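Ribonucleoside-diphosphate reductase, alpha chain (Actinobacillus ureae ATCC 25976, PDB 6DQX) probably catalyses the reduction of ribonucleoside diphosphates to deoxyribonucleotides as the catalytic alpha subunit of a class Id ribonucleotide reductase. Local coordinates at residues 351-356 and 506-511. Sequence-based numbering, arbitrary orientation.
Sequences LGWHSY and IQQAAQ
Trp353 meets the side-chain amide of Gln508 with the pyrrole edge of its indole, and one hydrogen bond carries the whole contact: NE1 of Trp353 donates to OE1 of Gln508 over 2.9 Å. The acceptor lies close to the plane of the indole, where the N-H points, and the angle at the hydrogen is 152°, a moderately bent bond. On the acceptor side the donor stands somewhat tilted from the carbonyl plane of Gln508, and ring and amide are turned nearly perpendicular, 82° apart. The same oxygen, OE1 of Gln508, lies 3.6 Å from the neighbouring ring-fusion carbon CE2 of Trp353.

Reach explains why the backbones can stay apart, with the CA atoms of Trp353 and Gln508 separated by 11.2 Å. The indole leaves its helix with CG anti to the backbone N (chi1 172°), directed at the other segment, and the glutamine chain runs extended beyond CG to meet it. Only 68 Å² is buried between the segments, yet both residues are buried in the protein, so the bond satisfies two polar atoms inside the fold. NE2 of Gln508 has its own hydrogen-bond partner, which helps fix the rotation of the amide. Lys372, Asn373 and Ile376 of helix 367-395 pack on the indole, and Arg512 makes a cation-pi contact with it.

Gly352 occupies the N-cap position of helix 353-359. The indole-to-amide bond joins this helix, which begins one residue after strand 347-351, to helix 502-513, a buried interhelical link within the alpha/beta barrel fold of the ribonucleotide reductase large chain.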
ATOM      1  N   LEU A 351     -33.955   4.448  13.012  1.00 12.59           N
ATOM      2  CA  LEU A 351     -33.558   5.477  13.986  1.00 14.07           C
ATOM      3  C   LEU A 351     -34.790   5.956  14.735  1.00 13.46           C
ATOM      4  O   LEU A 351     -35.908   5.549  14.424  1.00 13.27           O
ATOM      5  CB  LEU A 351     -32.822   6.633  13.293  1.00 16.15           C
ATOM      6  CG  LEU A 351     -33.402   7.185  11.998  1.00 18.86           C
ATOM      7  CD1 LEU A 351     -34.571   8.105  12.230  1.00 21.38           C
ATOM      8  CD2 LEU A 351     -32.307   7.927  11.215  1.00 20.89           C
ATOM      9  N   GLY A 352     -34.575   6.738  15.787  1.00 13.15           N
ATOM     10  CA  GLY A 352     -35.678   7.316  16.531  1.00 13.38           C
ATOM     11  C   GLY A 352     -36.340   6.369  17.507  1.00 13.24           C
ATOM     12  O   GLY A 352     -37.485   6.607  17.885  1.00 13.16           O
ATOM     13  N   TRP A 353     -35.665   5.286  17.903  1.00 12.60           N
ATOM     14  CA  TRP A 353     -36.218   4.367  18.921  1.00 12.87           C
ATOM     15  C   TRP A 353     -36.532   5.085  20.239  1.00 12.99           C
ATOM     16  O   TRP A 353     -37.656   5.007  20.751  1.00 12.82           O
ATOM     17  CB  TRP A 353     -35.216   3.247  19.184  1.00 12.99           C
ATOM     18  CG  TRP A 353     -35.489   2.282  20.318  1.00 13.51           C
ATOM     19  CD1 TRP A 353     -34.590   1.890  21.276  1.00 13.63           C
ATOM     20  CD2 TRP A 353     -36.708   1.568  20.601  1.00 13.62           C
ATOM     21  NE1 TRP A 353     -35.169   0.971  22.136  1.00 14.07           N
ATOM     22  CE2 TRP A 353     -36.463   0.751  21.734  1.00 13.63           C
ATOM     23  CE3 TRP A 353     -37.965   1.517  19.993  1.00 14.13           C
ATOM     24  CZ2 TRP A 353     -37.459  -0.084  22.302  1.00 13.80           C
ATOM     25  CZ3 TRP A 353     -38.966   0.690  20.584  1.00 14.40           C
ATOM     26  CH2 TRP A 353     -38.685  -0.098  21.704  1.00 13.83           C
ATOM     27  N   HIS A 354     -35.544   5.790  20.795  1.00 13.50           N
ATOM     28  CA  HIS A 354     -35.775   6.482  22.060  1.00 14.01           C
ATOM     29  C   HIS A 354     -36.828   7.585  21.890  1.00 14.78           C
ATOM     30  O   HIS A 354     -37.710   7.756  22.756  1.00 15.37           O
ATOM     31  CB  HIS A 354     -34.482   7.034  22.633  1.00 14.16           C
ATOM     32  CG  HIS A 354     -34.552   7.341  24.086  1.00 15.14           C
ATOM     33  ND1 HIS A 354     -33.553   8.024  24.745  1.00 15.33           N
ATOM     34  CD2 HIS A 354     -35.487   7.040  25.028  1.00 15.50           C
ATOM     35  CE1 HIS A 354     -33.864   8.130  26.024  1.00 15.81           C
ATOM     36  NE2 HIS A 354     -35.035   7.547  26.221  1.00 15.50           N
ATOM     37  N   SER A 355     -36.775   8.280  20.747  1.00 15.12           N
ATOM     38  CA  SER A 355     -37.817   9.231  20.396  1.00 15.25           C
ATOM     39  C   SER A 355     -39.225   8.635  20.434  1.00 15.70           C
ATOM     40  O   SER A 355     -40.134   9.245  21.006  1.00 15.34           O
ATOM     41  CB  SER A 355     -37.563   9.895  19.039  1.00 16.22           C
ATOM     42  OG  SER A 355     -36.387  10.696  19.101  1.00 15.26           O
ATOM     43  N   TYR A 356     -39.410   7.480  19.798  1.00 14.97           N
ATOM     44  CA  TYR A 356     -40.696   6.802  19.857  1.00 16.03           C
ATOM     45  C   TYR A 356     -41.113   6.533  21.311  1.00 16.11           C
ATOM     46  O   TYR A 356     -42.267   6.785  21.686  1.00 15.52           O
ATOM     47  CB  TYR A 356     -40.663   5.501  19.052  1.00 16.23           C
ATOM     48  CG  TYR A 356     -41.936   4.715  19.153  1.00 15.62           C
ATOM     49  CD1 TYR A 356     -43.052   5.083  18.422  1.00 16.10           C
ATOM     50  CD2 TYR A 356     -42.040   3.633  20.013  1.00 16.29           C
ATOM     51  CE1 TYR A 356     -44.243   4.383  18.528  1.00 15.69           C
ATOM     52  CE2 TYR A 356     -43.227   2.922  20.120  1.00 16.95           C
ATOM     53  CZ  TYR A 356     -44.328   3.309  19.375  1.00 16.47           C
ATOM     54  OH  TYR A 356     -45.522   2.615  19.464  1.00 17.83           O
ATOM     55  N   ILE A 506     -28.192  -3.974  26.385  1.00 15.15           N
ATOM     56  CA  ILE A 506     -27.794  -5.301  25.926  1.00 15.76           C
ATOM     57  C   ILE A 506     -28.989  -6.237  25.783  1.00 14.62           C
ATOM     58  O   ILE A 506     -29.133  -6.937  24.755  1.00 12.64           O
ATOM     59  CB  ILE A 506     -26.742  -5.913  26.897  1.00 17.45           C
ATOM     60  CG1 ILE A 506     -25.477  -5.048  26.935  1.00 19.03           C
ATOM     61  CG2 ILE A 506     -26.407  -7.354  26.544  1.00 18.20           C
ATOM     62  CD1 ILE A 506     -24.887  -4.710  25.608  1.00 19.58           C
ATOM     63  N   GLN A 507     -29.857  -6.231  26.798  1.00 14.18           N
ATOM     64  CA  GLN A 507     -31.050  -7.076  26.748  1.00 14.38           C
ATOM     65  C   GLN A 507     -32.010  -6.734  25.611  1.00 12.92           C
ATOM     66  O   GLN A 507     -32.478  -7.648  24.917  1.00 12.62           O
ATOM     67  CB  GLN A 507     -31.765  -7.090  28.099  1.00 14.88           C
ATOM     68  CG  GLN A 507     -30.963  -7.857  29.121  1.00 15.89           C
ATOM     69  CD  GLN A 507     -31.555  -7.838  30.516  1.00 16.81           C
ATOM     70  OE1 GLN A 507     -32.421  -7.017  30.841  1.00 18.22           O
ATOM     71  NE2 GLN A 507     -31.036  -8.707  31.359  1.00 17.07           N
ATOM     72  N   GLN A 508     -32.249  -5.441  25.367  1.00 12.84           N
ATOM     73  CA  GLN A 508     -33.048  -5.022  24.233  1.00 13.37           C
ATOM     74  C   GLN A 508     -32.437  -5.423  22.896  1.00 12.74           C
ATOM     75  O   GLN A 508     -33.168  -5.795  21.967  1.00 12.47           O
ATOM     76  CB  GLN A 508     -33.312  -3.517  24.242  1.00 14.75           C
ATOM     77  CG  GLN A 508     -34.330  -3.074  25.283  1.00 16.16           C
ATOM     78  CD  GLN A 508     -34.696  -1.607  25.147  1.00 17.02           C
ATOM     79  OE1 GLN A 508     -34.411  -0.984  24.134  1.00 17.58           O
ATOM     80  NE2 GLN A 508     -35.276  -1.034  26.204  1.00 19.39           N
ATOM     81  N   ALA A 509     -31.108  -5.324  22.796  1.00 12.42           N
ATOM     82  CA  ALA A 509     -30.414  -5.761  21.578  1.00 12.30           C
ATOM     83  C   ALA A 509     -30.582  -7.272  21.394  1.00 11.91           C
ATOM     84  O   ALA A 509     -30.889  -7.749  20.287  1.00 11.40           O
ATOM     85  CB  ALA A 509     -28.925  -5.342  21.602  1.00 12.60           C
ATOM     86  N   ALA A 510     -30.473  -8.018  22.497  1.00 12.25           N
ATOM     87  CA  ALA A 510     -30.635  -9.469  22.449  1.00 12.63           C
ATOM     88  C   ALA A 510     -32.042  -9.845  22.026  1.00 12.92           C
ATOM     89  O   ALA A 510     -32.215 -10.757  21.215  1.00 13.35           O
ATOM     90  CB  ALA A 510     -30.295 -10.105  23.792  1.00 13.19           C
ATOM     91  N   GLN A 511     -33.028  -9.117  22.554  1.00 13.04           N
ATOM     92  CA  GLN A 511     -34.425  -9.381  22.251  1.00 13.93           C
ATOM     93  C   GLN A 511     -34.765  -9.176  20.789  1.00 13.39           C
ATOM     94  O   GLN A 511     -35.421 -10.030  20.197  1.00 11.83           O
ATOM     95  CB  GLN A 511     -35.336  -8.548  23.136  1.00 15.40           C
ATOM     96  CG  GLN A 511     -36.820  -8.777  22.901  1.00 16.25           C
ATOM     97  CD  GLN A 511     -37.714  -7.708  23.525  1.00 17.27           C
ATOM     98  OE1 GLN A 511     -37.298  -6.565  23.766  1.00 18.35           O
ATOM     99  NE2 GLN A 511     -38.967  -8.092  23.800  1.00 18.55           N
TER